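Local atomic coordinates of gamma-resorcylate decarboxylase (PDB entry 4QRO), a protein that probably catalyses the metal-dependent, non-oxidative decarboxylation of gamma-resorcylate (2,6-dihydroxybenzoate) to resorcinol, and is captured here with manganese and the inhibitor 2-nitroresorcinol. Residues 111-116 with 148-153; 196-201 with 247-252. All blocks are in the same frame, centred on the assembly; numbering follows the deposited sequence.

Both contacts lie among the outer helices of an amidohydrolase barrel. Each has its centre about 17 Å from the centre of the chain, and the two centres are about 21 Å apart. They still touch: Trp151 CZ2 of interaction 1 packs 4.3 Å from Leu200 CD2 of interaction 2. Neither contact includes a residue that binds the manganese ion or the inhibitor. The metal is held by Glu8, His10, His164 and Asp287. Helix 148-157 of interaction 1 leads into strand 161-164, which ends at His164. Helix 188-202 of interaction 2 carries Phe189 of the inhibitor pocket. Interaction 1 is partly buried, whereas interaction 2 is buried, with the second subunit packing against it.

Interaction 1: residues 111-116 with 148-153; sequences RELERC and WPFWET
Pro149 O accepts two bonds from Thr153, the residue that reaches across to Glu114. Thr153 N lies 3.3 Å from Pro149 O in the helical backbone bond, and the hydroxyl OG1 adds a weak bond to the same oxygen. With chi1 at -63°, OG1 sits beside the backbone N and turns back to this carbonyl. The methyl CG2 is then anti to the backbone N and takes the outer contact. It meets Glu114 CG at 3.9 Å, with the two side chains nearly perpendicular. The glutamate thus contributes its aliphatic stem here. The segments belong to helices 106-118 and 148-157, which follow strands 95-97 and 125-128. They are consecutive outer helices of the (beta/alpha)8 barrel expected of an amidohydrolase. Leu113 points toward the second helix, and its CD2 approaches Phe150 CE1 obliquely at 4.5 Å. Val154 and Leu157 of the same helix extend this apolar patch. Phe150 also places CD2 4.0 Å above one face of the Trp151 ring, over its centre. On the side of helix 106-118 that meets helix 70-90, Arg115 and Glu112 form a two-bond salt bridge. Arg115 NH2 bonds the syn lone pair of Glu112 OE2 at 2.8 Å, and NE binds OE1 at 3.0 Å with an N-H...O angle of 174°. Helix 70-90 adds Asn81 to Glu112 OE2 and Asp82 to Arg115 NH1.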
loop_
_atom_site.group_PDB
_atom_site.type_symbol
_atom_site.label_atom_id
_atom_site.label_comp_id
_atom_site.label_asym_id
_atom_site.label_seq_id
_atom_site.Cartn_x
_atom_site.Cartn_y
_atom_site.Cartn_z
ATOM N N ARG A 111 -29.728 -11.320 6.767
ATOM C CA ARG A 111 -30.885 -12.087 6.234
ATOM C C ARG A 111 -30.666 -12.493 4.775
ATOM O O ARG A 111 -30.990 -13.627 4.367
ATOM C CB ARG A 111 -32.199 -11.287 6.328
ATOM C CG ARG A 111 -32.829 -11.177 7.706
ATOM C CD ARG A 111 -34.221 -10.565 7.574
ATOM N NE ARG A 111 -34.547 -9.617 8.640
ATOM C CZ ARG A 111 -34.994 -9.947 9.851
ATOM N NH1 ARG A 111 -35.265 -8.993 10.735
ATOM N NH2 ARG A 111 -35.171 -11.220 10.191
ATOM N N GLU A 112 -30.145 -11.569 3.967
ATOM C CA GLU A 112 -29.904 -11.882 2.564
ATOM C C GLU A 112 -28.788 -12.915 2.395
ATOM O O GLU A 112 -28.862 -13.745 1.501
ATOM C CB GLU A 112 -29.619 -10.627 1.731
ATOM C CG GLU A 112 -29.368 -10.898 0.248
ATOM C CD GLU A 112 -30.590 -11.442 -0.503
ATOM O OE1 GLU A 112 -31.609 -11.771 0.137
ATOM O OE2 GLU A 112 -30.545 -11.557 -1.751
ATOM N N LEU A 113 -27.754 -12.860 3.235
ATOM C CA LEU A 113 -26.705 -13.856 3.170
ATOM C C LEU A 113 -27.252 -15.235 3.541
ATOM O O LEU A 113 -26.927 -16.226 2.895
ATOM C CB LEU A 113 -25.518 -13.497 4.060
ATOM C CG LEU A 113 -24.344 -14.497 3.916
ATOM C CD1 LEU A 113 -23.758 -14.508 2.505
ATOM C CD2 LEU A 113 -23.277 -14.181 4.943
ATOM N N GLU A 114 -28.085 -15.298 4.574
ATOM C CA GLU A 114 -28.740 -16.562 4.917
ATOM C C GLU A 114 -29.547 -17.101 3.733
ATOM O O GLU A 114 -29.382 -18.258 3.386
ATOM C CB GLU A 114 -29.616 -16.420 6.161
ATOM C CG GLU A 114 -28.813 -16.260 7.446
ATOM C CD GLU A 114 -29.679 -16.350 8.684
ATOM O OE1 GLU A 114 -30.283 -15.319 9.056
ATOM O OE2 GLU A 114 -29.746 -17.450 9.278
ATOM N N ARG A 115 -30.336 -16.248 3.086
ATOM C CA ARG A 115 -31.146 -16.645 1.919
ATOM C C ARG A 115 -30.270 -17.114 0.760
ATOM O O ARG A 115 -30.541 -18.153 0.158
ATOM C CB ARG A 115 -32.073 -15.516 1.453
ATOM C CG ARG A 115 -33.112 -15.960 0.422
ATOM C CD ARG A 115 -34.009 -14.816 -0.054
ATOM N NE ARG A 115 -33.290 -13.935 -0.973
ATOM C CZ ARG A 115 -33.255 -14.034 -2.306
ATOM N NH1 ARG A 115 -33.940 -14.969 -2.959
ATOM N NH2 ARG A 115 -32.521 -13.167 -3.004
ATOM N N CYS A 116 -29.209 -16.363 0.459
ATOM C CA CYS A 116 -28.301 -16.754 -0.614
ATOM C C CYS A 116 -27.623 -18.108 -0.382
ATOM O O CYS A 116 -27.503 -18.892 -1.321
ATOM C CB CYS A 116 -27.251 -15.663 -0.846
ATOM S SG CYS A 116 -27.893 -14.217 -1.709
ATOM N N TRP A 148 -21.144 -6.504 14.174
ATOM C CA TRP A 148 -20.647 -7.698 14.872
ATOM C C TRP A 148 -21.677 -8.851 14.858
ATOM O O TRP A 148 -21.303 -10.000 14.680
ATOM C CB TRP A 148 -20.117 -7.340 16.272
ATOM C CG TRP A 148 -18.744 -6.677 16.165
ATOM C CD1 TRP A 148 -18.393 -5.678 15.309
ATOM C CD2 TRP A 148 -17.566 -6.979 16.933
ATOM N NE1 TRP A 148 -17.079 -5.325 15.494
ATOM C CE2 TRP A 148 -16.545 -6.104 16.489
ATOM C CE3 TRP A 148 -17.274 -7.900 17.956
ATOM C CZ2 TRP A 148 -15.247 -6.113 17.033
ATOM C CZ3 TRP A 148 -15.985 -7.908 18.508
ATOM C CH2 TRP A 148 -14.983 -7.025 18.026
ATOM N N PRO A 149 -22.979 -8.539 14.987
ATOM C CA PRO A 149 -23.988 -9.602 14.777
ATOM C C PRO A 149 -24.048 -10.142 13.339
ATOM O O PRO A 149 -24.355 -11.311 13.135
ATOM C CB PRO A 149 -25.315 -8.916 15.159
ATOM C CG PRO A 149 -24.920 -7.780 16.055
ATOM C CD PRO A 149 -23.572 -7.316 15.566
ATOM N N PHE A 150 -23.783 -9.302 12.343
ATOM C CA PHE A 150 -23.683 -9.775 10.971
ATOM C C PHE A 150 -22.524 -10.779 10.838
ATOM O O PHE A 150 -22.692 -11.846 10.236
ATOM C CB PHE A 150 -23.520 -8.613 9.957
ATOM C CG PHE A 150 -22.995 -9.054 8.617
ATOM C CD1 PHE A 150 -23.853 -9.526 7.642
ATOM C CD2 PHE A 150 -21.634 -9.002 8.335
ATOM C CE1 PHE A 150 -23.376 -9.952 6.404
ATOM C CE2 PHE A 150 -21.147 -9.448 7.109
ATOM C CZ PHE A 150 -22.013 -9.928 6.146
ATOM N N TRP A 151 -21.362 -10.439 11.401
ATOM C CA TRP A 151 -20.192 -11.338 11.358
ATOM C C TRP A 151 -20.465 -12.650 12.083
ATOM O O TRP A 151 -19.986 -13.710 11.690
ATOM C CB TRP A 151 -18.958 -10.626 11.933
ATOM C CG TRP A 151 -18.456 -9.503 11.023
ATOM C CD1 TRP A 151 -18.403 -8.158 11.307
ATOM C CD2 TRP A 151 -17.925 -9.644 9.689
ATOM N NE1 TRP A 151 -17.911 -7.461 10.218
ATOM C CE2 TRP A 151 -17.587 -8.350 9.230
ATOM C CE3 TRP A 151 -17.695 -10.741 8.849
ATOM C CZ2 TRP A 151 -17.034 -8.124 7.959
ATOM C CZ3 TRP A 151 -17.151 -10.520 7.581
ATOM C CH2 TRP A 151 -16.831 -9.224 7.148
ATOM N N GLU A 152 -21.248 -12.592 13.153
ATOM C CA GLU A 152 -21.597 -13.818 13.880
ATOM C C GLU A 152 -22.361 -14.755 12.936
ATOM O O GLU A 152 -22.201 -15.983 13.022
ATOM C CB GLU A 152 -22.450 -13.506 15.121
ATOM C CG GLU A 152 -22.906 -14.732 15.916
ATOM C CD GLU A 152 -23.715 -14.347 17.151
ATOM O OE1 GLU A 152 -24.312 -13.249 17.167
ATOM O OE2 GLU A 152 -23.760 -15.136 18.113
ATOM N N THR A 153 -23.186 -14.163 12.063
ATOM C CA THR A 153 -23.955 -14.901 11.055
ATOM C C THR A 153 -23.022 -15.488 9.973
ATOM O O THR A 153 -23.146 -16.655 9.616
ATOM C CB THR A 153 -25.078 -14.015 10.441
ATOM O OG1 THR A 153 -26.015 -13.660 11.469
ATOM C CG2 THR A 153 -25.818 -14.730 9.360
#

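Interaction 2: residues 196-201 with 247-252; sequences HALRLM and RKIVDY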
loop_
_atom_site.group_PDB
_atom_site.type_symbol
_atom_site.label_atom_id
_atom_site.label_comp_id
_atom_site.label_asym_id
_atom_site.label_seq_id
_atom_site.Cartn_x
_atom_site.Cartn_y
_atom_site.Cartn_z
ATOM N N HIS A 196 -9.254 -0.959 5.037
ATOM C CA HIS A 196 -10.472 -1.589 5.533
ATOM C C HIS A 196 -10.146 -2.942 6.198
ATOM O O HIS A 196 -10.637 -3.246 7.312
ATOM C CB HIS A 196 -11.447 -1.739 4.393
ATOM C CG HIS A 196 -12.872 -1.918 4.820
ATOM N ND1 HIS A 196 -13.930 -1.518 4.024
ATOM C CD2 HIS A 196 -13.417 -2.413 5.958
ATOM C CE1 HIS A 196 -15.066 -1.778 4.652
ATOM N NE2 HIS A 196 -14.779 -2.328 5.821
ATOM N N ALA A 197 -9.302 -3.743 5.543
ATOM C CA ALA A 197 -8.932 -5.073 6.079
ATOM C C ALA A 197 -8.200 -4.917 7.409
ATOM O O ALA A 197 -8.460 -5.652 8.358
ATOM C CB ALA A 197 -8.084 -5.832 5.086
ATOM N N LEU A 198 -7.293 -3.942 7.481
ATOM C CA LEU A 198 -6.587 -3.660 8.735
ATOM C C LEU A 198 -7.492 -3.164 9.847
ATOM O O LEU A 198 -7.283 -3.508 11.005
ATOM C CB LEU A 198 -5.451 -2.663 8.502
ATOM C CG LEU A 198 -4.235 -3.181 7.730
ATOM C CD1 LEU A 198 -3.289 -2.045 7.333
ATOM C CD2 LEU A 198 -3.495 -4.253 8.536
ATOM N N ARG A 199 -8.485 -2.346 9.511
ATOM C CA ARG A 199 -9.520 -1.958 10.467
ATOM C C ARG A 199 -10.219 -3.193 11.053
ATOM O O ARG A 199 -10.381 -3.279 12.271
ATOM C CB ARG A 199 -10.530 -0.986 9.854
ATOM C CG ARG A 199 -9.963 0.393 9.552
ATOM C CD ARG A 199 -10.983 1.312 8.877
ATOM N NE ARG A 199 -12.252 1.416 9.619
ATOM C CZ ARG A 199 -12.851 2.564 9.958
ATOM N NH1 ARG A 199 -12.330 3.756 9.621
ATOM N NH2 ARG A 199 -13.999 2.527 10.629
ATOM N N LEU A 200 -10.567 -4.165 10.217
ATOM C CA LEU A 200 -11.201 -5.401 10.737
ATOM C C LEU A 200 -10.264 -6.137 11.715
ATOM O O LEU A 200 -10.673 -6.546 12.796
ATOM C CB LEU A 200 -11.586 -6.337 9.598
ATOM C CG LEU A 200 -12.609 -5.885 8.551
ATOM C CD1 LEU A 200 -12.827 -6.991 7.529
ATOM C CD2 LEU A 200 -13.923 -5.509 9.237
ATOM N N MET A 201 -9.008 -6.313 11.319
ATOM C CA MET A 201 -8.006 -7.033 12.137
ATOM C C MET A 201 -7.720 -6.337 13.486
ATOM O O MET A 201 -7.730 -6.991 14.539
ATOM C CB MET A 201 -6.685 -7.204 11.354
ATOM C CG MET A 201 -6.777 -8.129 10.152
ATOM S SD MET A 201 -5.197 -8.312 9.281
ATOM C CE MET A 201 -5.577 -7.619 7.683
ATOM N N ARG A 247 -3.971 -9.580 19.826
ATOM C CA ARG A 247 -2.741 -10.137 19.283
ATOM C C ARG A 247 -2.158 -9.221 18.207
ATOM O O ARG A 247 -2.653 -8.112 18.012
ATOM C CB ARG A 247 -3.037 -11.522 18.718
ATOM C CG ARG A 247 -3.507 -12.504 19.784
ATOM C CD ARG A 247 -4.280 -13.634 19.149
ATOM N NE ARG A 247 -3.368 -14.587 18.545
ATOM C CZ ARG A 247 -3.673 -15.431 17.558
ATOM N NH1 ARG A 247 -4.883 -15.456 17.001
ATOM N NH2 ARG A 247 -2.739 -16.257 17.118
ATOM N N LYS A 248 -1.085 -9.687 17.562
ATOM C CA LYS A 248 -0.416 -8.959 16.463
ATOM C C LYS A 248 -1.306 -8.959 15.226
ATOM O O LYS A 248 -2.054 -9.915 14.995
ATOM C CB LYS A 248 0.929 -9.620 16.125
ATOM C CG LYS A 248 1.979 -9.573 17.227
ATOM C CD LYS A 248 3.111 -10.538 16.885
ATOM C CE LYS A 248 4.256 -10.456 17.873
ATOM N NZ LYS A 248 5.227 -9.416 17.452
ATOM N N ILE A 249 -1.249 -7.887 14.429
ATOM C CA ILE A 249 -2.021 -7.847 13.188
ATOM C C ILE A 249 -1.661 -9.075 12.312
ATOM O O ILE A 249 -2.541 -9.713 11.734
ATOM C CB ILE A 249 -1.791 -6.516 12.422
ATOM C CG1 ILE A 249 -2.283 -5.302 13.236
ATOM C CG2 ILE A 249 -2.389 -6.573 11.020
ATOM C CD1 ILE A 249 -3.737 -5.374 13.694
ATOM N N VAL A 250 -0.378 -9.426 12.243
ATOM C CA VAL A 250 0.063 -10.536 11.411
ATOM C C VAL A 250 -0.605 -11.868 11.799
ATOM O O VAL A 250 -0.783 -12.744 10.946
ATOM C CB VAL A 250 1.607 -10.690 11.400
ATOM C CG1 VAL A 250 2.126 -11.207 12.744
ATOM C CG2 VAL A 250 2.047 -11.629 10.271
ATOM N N ASP A 251 -0.976 -12.019 13.066
ATOM C CA ASP A 251 -1.680 -13.235 13.522
ATOM C C ASP A 251 -3.039 -13.376 12.828
ATOM O O ASP A 251 -3.368 -14.443 12.328
ATOM C CB ASP A 251 -1.865 -13.252 15.053
ATOM C CG ASP A 251 -0.544 -13.383 15.810
ATOM O OD1 ASP A 251 0.350 -14.093 15.339
ATOM O OD2 ASP A 251 -0.393 -12.747 16.864
ATOM N N TYR A 252 -3.799 -12.292 12.749
ATOM C CA TYR A 252 -5.132 -12.324 12.094
ATOM C C TYR A 252 -5.018 -12.454 10.584
ATOM O O TYR A 252 -5.779 -13.163 9.941
ATOM C CB TYR A 252 -5.944 -11.074 12.477
ATOM C CG TYR A 252 -6.037 -10.897 13.990
ATOM C CD1 TYR A 252 -6.709 -11.832 14.776
ATOM C CD2 TYR A 252 -5.420 -9.835 14.621
ATOM C CE1 TYR A 252 -6.797 -11.687 16.144
ATOM C CE2 TYR A 252 -5.480 -9.683 15.990
ATOM C CZ TYR A 252 -6.177 -10.608 16.750
ATOM O OH TYR A 252 -6.223 -10.459 18.117
#
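The start of helix 249-256 packs on helix 188-202 in the outer layer of the amidohydrolase barrel. Ile249 and Tyr252 supply one side of the contact, Leu198 and Met201 the other. No hydrogen bond crosses it. The methyl Ile249 CG2 is shared by two partners. Leu198 CD2 approaches it at 3.6 Å and Met201 SD at 3.7 Å. Both side chains lie nearly perpendicular to Ile249. A chi1 of -67° sets Met201 CG beside its backbone N, from where the stem passes Tyr252 and carries SD to Ile249 CG2. Met201 and Tyr252 run alongside one another, pointing opposite ways, and Met201 CG comes within 3.8 Å of Tyr252 CB. The carbonyl Met201 O lies obliquely to the tyrosine ring, 3.7 Å from Tyr252 CD2. The far end of that ring is polar and has two partners. Arg247 N donates to Tyr252 OH at 3.0 Å, and Tyr252 OH is also hydrogen-bonded to Asp207 OD1. Lys248 occupies the N-cap position of the second helix. Its backbone N bonds Asp251 OD2 at 3.2 Å, as in one half of a capping box. This N-H comes to the anti side of the oxygen, tilted 34° from the plane of the carboxylate. Asp251 CB also lies over one face of the Arg247 guanidinium. The carboxylate of Asp231, on helix 223-232, accepts from the backbone N of Ile249 and of Val250. It would thus bring negative charge to the positive end of the helix dipole. Around the contact, Ile230 of that helix touches Leu198, Phe206 of helix 205-208 packs on Met201 and Tyr252, Phe257 of strand 257-260 touches Met201, and Leu182 and Trp181 of the second subunit pack on Leu198 and Ile249 respectively.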